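Local structure of SusD superfamily protein (Bacteroides vulgatus, 3MYV) at residues A352-V364 with V373-E386. The protein probably binds polysaccharide at the outer membrane, as expected of a SusD-family lipoprotein. Sequence-based numbering, arbitrary orientation.
With EDO (1,2-ethanediol), chain G.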
loop_
_atom_site.group_PDB
_atom_site.type_symbol
_atom_site.label_atom_id
_atom_site.label_comp_id
_atom_site.label_asym_id
_atom_site.label_seq_id
_atom_site.Cartn_x
_atom_site.Cartn_y
_atom_site.Cartn_z
ATOM N N ALA A 352 1.246 9.220 -24.778
ATOM C CA ALA A 352 1.182 8.881 -23.356
ATOM C C ALA A 352 2.508 9.156 -22.664
ATOM O O ALA A 352 2.521 9.594 -21.509
ATOM C CB ALA A 352 0.755 7.400 -23.148
ATOM N N ALA A 353 3.615 8.880 -23.353
ATOM C CA ALA A 353 4.952 9.183 -22.823
ATOM C C ALA A 353 5.173 10.683 -22.672
ATOM O O ALA A 353 5.699 11.116 -21.658
ATOM C CB ALA A 353 6.065 8.564 -23.696
ATOM N N VAL A 354 4.811 11.478 -23.679
ATOM C CA VAL A 354 4.942 12.927 -23.565
ATOM C C VAL A 354 4.185 13.432 -22.326
ATOM O O VAL A 354 4.713 14.207 -21.519
ATOM C CB VAL A 354 4.469 13.677 -24.880
ATOM C CG1 VAL A 354 4.389 15.179 -24.671
ATOM C CG2 VAL A 354 5.386 13.342 -26.057
ATOM N N GLN A 355 2.931 13.012 -22.184
ATOM C CA GLN A 355 2.105 13.429 -21.064
ATOM C C GLN A 355 2.647 12.896 -19.724
ATOM O O GLN A 355 2.685 13.617 -18.741
ATOM C CB GLN A 355 0.645 12.994 -21.309
ATOM C CG GLN A 355 -0.045 13.813 -22.418
ATOM C CD GLN A 355 -1.262 13.114 -23.060
ATOM O OE1 GLN A 355 -2.103 12.524 -22.369
ATOM N NE2 GLN A 355 -1.368 13.210 -24.395
ATOM N N GLY A 356 3.128 11.653 -19.718
ATOM C CA GLY A 356 3.619 11.019 -18.499
ATOM C C GLY A 356 4.901 11.674 -18.041
ATOM O O GLY A 356 5.156 11.782 -16.845
ATOM N N LEU A 357 5.694 12.153 -18.997
ATOM C CA LEU A 357 6.896 12.915 -18.653
ATOM C C LEU A 357 6.507 14.221 -17.950
ATOM O O LEU A 357 7.179 14.657 -17.028
ATOM C CB LEU A 357 7.702 13.217 -19.908
ATOM C CG LEU A 357 9.068 13.903 -19.746
ATOM C CD1 LEU A 357 9.923 13.160 -18.695
ATOM C CD2 LEU A 357 9.771 13.989 -21.091
ATOM N N GLY A 358 5.430 14.848 -18.417
ATOM C CA GLY A 358 4.916 16.074 -17.803
ATOM C C GLY A 358 4.561 15.811 -16.337
ATOM O O GLY A 358 4.960 16.554 -15.428
ATOM N N TYR A 359 3.844 14.726 -16.104
ATOM C CA TYR A 359 3.488 14.333 -14.740
ATOM C C TYR A 359 4.704 13.965 -13.881
ATOM O O TYR A 359 4.771 14.335 -12.695
ATOM C CB TYR A 359 2.464 13.200 -14.770
ATOM C CG TYR A 359 1.110 13.606 -15.288
ATOM C CD1 TYR A 359 0.479 14.759 -14.825
ATOM C CD2 TYR A 359 0.423 12.817 -16.193
ATOM C CE1 TYR A 359 -0.762 15.116 -15.286
ATOM C CE2 TYR A 359 -0.806 13.163 -16.654
ATOM C CZ TYR A 359 -1.417 14.300 -16.193
ATOM O OH TYR A 359 -2.672 14.654 -16.646
ATOM N N LEU A 360 5.667 13.257 -14.475
ATOM C CA LEU A 360 6.887 12.905 -13.765
ATOM C C LEU A 360 7.553 14.194 -13.297
ATOM O O LEU A 360 7.888 14.290 -12.139
ATOM C CB LEU A 360 7.828 12.069 -14.633
ATOM C CG LEU A 360 9.167 11.684 -13.976
ATOM C CD1 LEU A 360 8.909 10.806 -12.672
ATOM C CD2 LEU A 360 10.062 11.038 -14.972
ATOM N N ASN A 361 7.702 15.177 -14.199
ATOM C CA ASN A 361 8.358 16.445 -13.874
ATOM C C ASN A 361 7.649 17.221 -12.800
ATOM O O ASN A 361 8.282 17.898 -11.995
ATOM C CB ASN A 361 8.582 17.329 -15.106
ATOM C CG ASN A 361 9.866 16.978 -15.811
ATOM O OD1 ASN A 361 10.934 17.454 -15.425
ATOM N ND2 ASN A 361 9.789 16.093 -16.812
ATOM N N GLU A 362 6.326 17.147 -12.780
ATOM C CA GLU A 362 5.596 17.816 -11.698
ATOM C C GLU A 362 6.048 17.339 -10.331
ATOM O O GLU A 362 6.210 18.153 -9.396
ATOM C CB GLU A 362 4.112 17.596 -11.830
ATOM C CG GLU A 362 3.323 18.576 -11.010
ATOM C CD GLU A 362 3.103 19.877 -11.733
ATOM O OE1 GLU A 362 2.712 19.812 -12.918
ATOM O OE2 GLU A 362 3.286 20.949 -11.107
ATOM N N ILE A 363 6.297 16.037 -10.209
ATOM C CA ILE A 363 6.718 15.460 -8.927
ATOM C C ILE A 363 8.204 15.768 -8.672
ATOM O O ILE A 363 8.620 16.093 -7.536
ATOM C CB ILE A 363 6.450 13.940 -8.883
ATOM C CG1 ILE A 363 4.937 13.675 -9.031
ATOM C CG2 ILE A 363 7.051 13.296 -7.602
ATOM C CD1 ILE A 363 4.039 14.310 -7.937
ATOM N N VAL A 364 9.015 15.660 -9.723
ATOM C CA VAL A 364 10.449 15.939 -9.612
ATOM C C VAL A 364 10.677 17.358 -9.143
ATOM O O VAL A 364 11.474 17.609 -8.242
ATOM C CB VAL A 364 11.153 15.644 -10.946
ATOM C CG1 VAL A 364 12.596 16.217 -10.979
ATOM C CG2 VAL A 364 11.120 14.117 -11.180
ATOM N N VAL A 373 13.393 16.116 -15.540
ATOM C CA VAL A 373 13.716 14.918 -16.336
ATOM C C VAL A 373 13.453 15.251 -17.807
ATOM O O VAL A 373 12.322 15.624 -18.175
ATOM C CB VAL A 373 12.894 13.667 -15.898
ATOM C CG1 VAL A 373 13.235 12.434 -16.763
ATOM C CG2 VAL A 373 13.143 13.359 -14.417
ATOM N N THR A 374 14.506 15.175 -18.619
ATOM C CA THR A 374 14.396 15.363 -20.075
ATOM C C THR A 374 13.898 14.046 -20.707
ATOM O O THR A 374 14.050 12.969 -20.131
ATOM C CB THR A 374 15.738 15.683 -20.687
ATOM O OG1 THR A 374 16.608 14.565 -20.463
ATOM C CG2 THR A 374 16.357 16.993 -20.071
HETATM N N MSE A 375 13.348 14.127 -21.917
HETATM C CA MSE A 375 12.857 12.921 -22.622
HETATM C C MSE A 375 13.959 11.848 -22.759
HETATM O O MSE A 375 13.683 10.640 -22.598
HETATM C CB MSE A 375 12.271 13.305 -24.002
HETATM C CG MSE A 375 11.806 12.132 -24.850
HETATM SE SE MSE A 375 10.392 11.099 -23.973
HETATM C CE MSE A 375 8.894 12.278 -24.346
ATOM N N ALA A 376 15.198 12.286 -22.990
ATOM C CA ALA A 376 16.338 11.358 -23.153
ATOM C C ALA A 376 16.542 10.511 -21.890
ATOM O O ALA A 376 16.992 9.378 -21.957
ATOM C CB ALA A 376 17.627 12.133 -23.479
ATOM N N ASP A 377 16.200 11.081 -20.741
ATOM C CA ASP A 377 16.379 10.427 -19.441
ATOM C C ASP A 377 15.092 9.756 -18.915
ATOM O O ASP A 377 15.056 9.285 -17.756
ATOM C CB ASP A 377 16.851 11.492 -18.421
ATOM C CG ASP A 377 18.293 11.920 -18.641
ATOM O OD1 ASP A 377 19.019 11.195 -19.338
ATOM O OD2 ASP A 377 18.687 12.979 -18.116
ATOM N N TYR A 378 14.028 9.743 -19.723
ATOM C CA TYR A 378 12.720 9.216 -19.284
ATOM C C TYR A 378 12.654 7.710 -19.509
ATOM O O TYR A 378 12.124 7.237 -20.522
ATOM C CB TYR A 378 11.583 9.909 -20.043
ATOM C CG TYR A 378 10.159 9.556 -19.656
ATOM C CD1 TYR A 378 9.780 9.338 -18.324
ATOM C CD2 TYR A 378 9.161 9.533 -20.616
ATOM C CE1 TYR A 378 8.436 9.080 -17.985
ATOM C CE2 TYR A 378 7.828 9.264 -20.287
ATOM C CZ TYR A 378 7.474 9.052 -18.962
ATOM O OH TYR A 378 6.161 8.782 -18.642
ATOM N N THR A 379 13.211 6.985 -18.544
ATOM C CA THR A 379 13.288 5.546 -18.549
ATOM C C THR A 379 12.469 4.989 -17.381
ATOM O O THR A 379 12.182 5.693 -16.419
ATOM C CB THR A 379 14.746 5.077 -18.378
ATOM O OG1 THR A 379 15.222 5.390 -17.055
ATOM C CG2 THR A 379 15.659 5.744 -19.421
ATOM N N LEU A 380 12.135 3.713 -17.447
ATOM C CA LEU A 380 11.444 3.061 -16.335
ATOM C C LEU A 380 12.232 3.191 -15.012
ATOM O O LEU A 380 11.663 3.526 -13.975
ATOM C CB LEU A 380 11.236 1.597 -16.669
ATOM C CG LEU A 380 10.540 0.741 -15.604
ATOM C CD1 LEU A 380 9.195 1.329 -15.230
ATOM C CD2 LEU A 380 10.428 -0.757 -16.093
ATOM N N ASP A 381 13.551 2.958 -15.049
ATOM C CA ASP A 381 14.372 3.085 -13.832
ATOM C C ASP A 381 14.278 4.487 -13.230
ATOM O O ASP A 381 14.261 4.654 -12.015
ATOM C CB ASP A 381 15.848 2.735 -14.091
ATOM C CG ASP A 381 16.093 1.234 -14.193
ATOM O OD1 ASP A 381 15.209 0.444 -13.850
ATOM O OD2 ASP A 381 17.176 0.839 -14.663
ATOM N N ARG A 382 14.200 5.497 -14.082
ATOM C CA ARG A 382 14.093 6.858 -13.611
ATOM C C ARG A 382 12.770 7.088 -12.895
ATOM O O ARG A 382 12.721 7.796 -11.892
ATOM C CB ARG A 382 14.269 7.881 -14.760
ATOM C CG ARG A 382 14.227 9.322 -14.295
ATOM C CD ARG A 382 15.373 9.638 -13.305
ATOM N NE ARG A 382 15.328 10.999 -12.755
ATOM C CZ ARG A 382 14.592 11.407 -11.723
ATOM N NH1 ARG A 382 13.757 10.586 -11.090
ATOM N NH2 ARG A 382 14.671 12.679 -11.322
ATOM N N VAL A 383 11.699 6.504 -13.404
ATOM C CA VAL A 383 10.398 6.629 -12.738
ATOM C C VAL A 383 10.419 5.825 -11.429
ATOM O O VAL A 383 9.930 6.283 -10.405
ATOM C CB VAL A 383 9.236 6.154 -13.621
ATOM C CG1 VAL A 383 7.897 6.283 -12.872
ATOM C CG2 VAL A 383 9.213 6.949 -14.954
ATOM N N LEU A 384 11.055 4.656 -11.434
ATOM C CA LEU A 384 11.116 3.867 -10.198
ATOM C C LEU A 384 11.979 4.563 -9.153
ATOM O O LEU A 384 11.636 4.491 -7.969
ATOM C CB LEU A 384 11.613 2.449 -10.421
ATOM C CG LEU A 384 10.759 1.599 -11.394
ATOM C CD1 LEU A 384 11.412 0.234 -11.631
ATOM C CD2 LEU A 384 9.366 1.421 -10.886
ATOM N N ASP A 385 13.067 5.224 -9.568
ATOM C CA ASP A 385 13.872 6.046 -8.643
ATOM C C ASP A 385 13.027 7.187 -8.067
ATOM O O ASP A 385 13.175 7.527 -6.906
ATOM C CB ASP A 385 15.115 6.643 -9.321
ATOM C CG ASP A 385 16.190 5.606 -9.632
ATOM O OD1 ASP A 385 16.190 4.498 -9.056
ATOM O OD2 ASP A 385 17.070 5.935 -10.441
ATOM N N GLU A 386 12.126 7.757 -8.865
ATOM C CA GLU A 386 11.242 8.815 -8.347
ATOM C C GLU A 386 10.272 8.253 -7.309
ATOM O O GLU A 386 10.037 8.876 -6.262
ATOM C CB GLU A 386 10.508 9.565 -9.459
ATOM C CG GLU A 386 10.001 10.955 -9.036
ATOM C CD GLU A 386 11.106 11.886 -8.558
ATOM O OE1 GLU A 386 12.273 11.720 -8.978
ATOM O OE2 GLU A 386 10.802 12.804 -7.792
HETATM C C1 EDO G . 13.999 7.709 -24.389
HETATM O O1 EDO G . 12.867 8.449 -23.892
HETATM C C2 EDO G . 14.627 6.964 -23.225
HETATM O O2 EDO G . 13.610 6.238 -22.521
#
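Tyr-378 holds CG anti to its own nitrogen (chi1 -176°), which sends its ring in against helix 352-364, and Leu-357, with CG likewise anti, lays CD1 over one face of that ring, 4.1 Å from its centroid, a CH-pi contact. The leucine and the tyrosine run antiparallel alongside one another. Farther along, the tyrosine hydroxyl settles against Gly-356, where even a CB would collide with it, and goes on to hydrogen-bond the backbone oxygen of Ala-342 on helix 334-348. The other methyl of Leu-357, CD2, meets the selenomethionine Met-375, 3.8 Å from its CE. Leu-360 CD2 fits between Tyr-378 and Val-373, lying 3.9 Å from Val-373 CG2, and its CD1 packs on Glu-386 CB.

The polar grip is Asn-361. Its OD1 accepts from Val-373 N at 2.8 Å, and its ND2 donates to Val-373 O at 2.9 Å, nearly straight (167°), in the carbonyl plane and on a lone pair. ND2 also gives its second bond to Leu-357 O, opposite the face used by Asn-361 N, so three bonds fix the rotation of the amide. A leucine here would probably leave the N-H and C=O of Val-373 without their side-chain partner and let the incoming loop drift from the helix.

At the far end Val-364 CG2 presses on the carboxylate of Glu-386, 3.4 Å from CD. Arg-382 NH1 bridges to Glu-386 OE1 in the guanidinium plane, while OE2 is taken by Arg-295. Helix segments 352-364 and 380-386 run roughly parallel, 34° apart, and the loop joining these two consecutive helices turns Val-373 and Tyr-378 inward onto the first, in the helical, TPR-like part of the SusD fold.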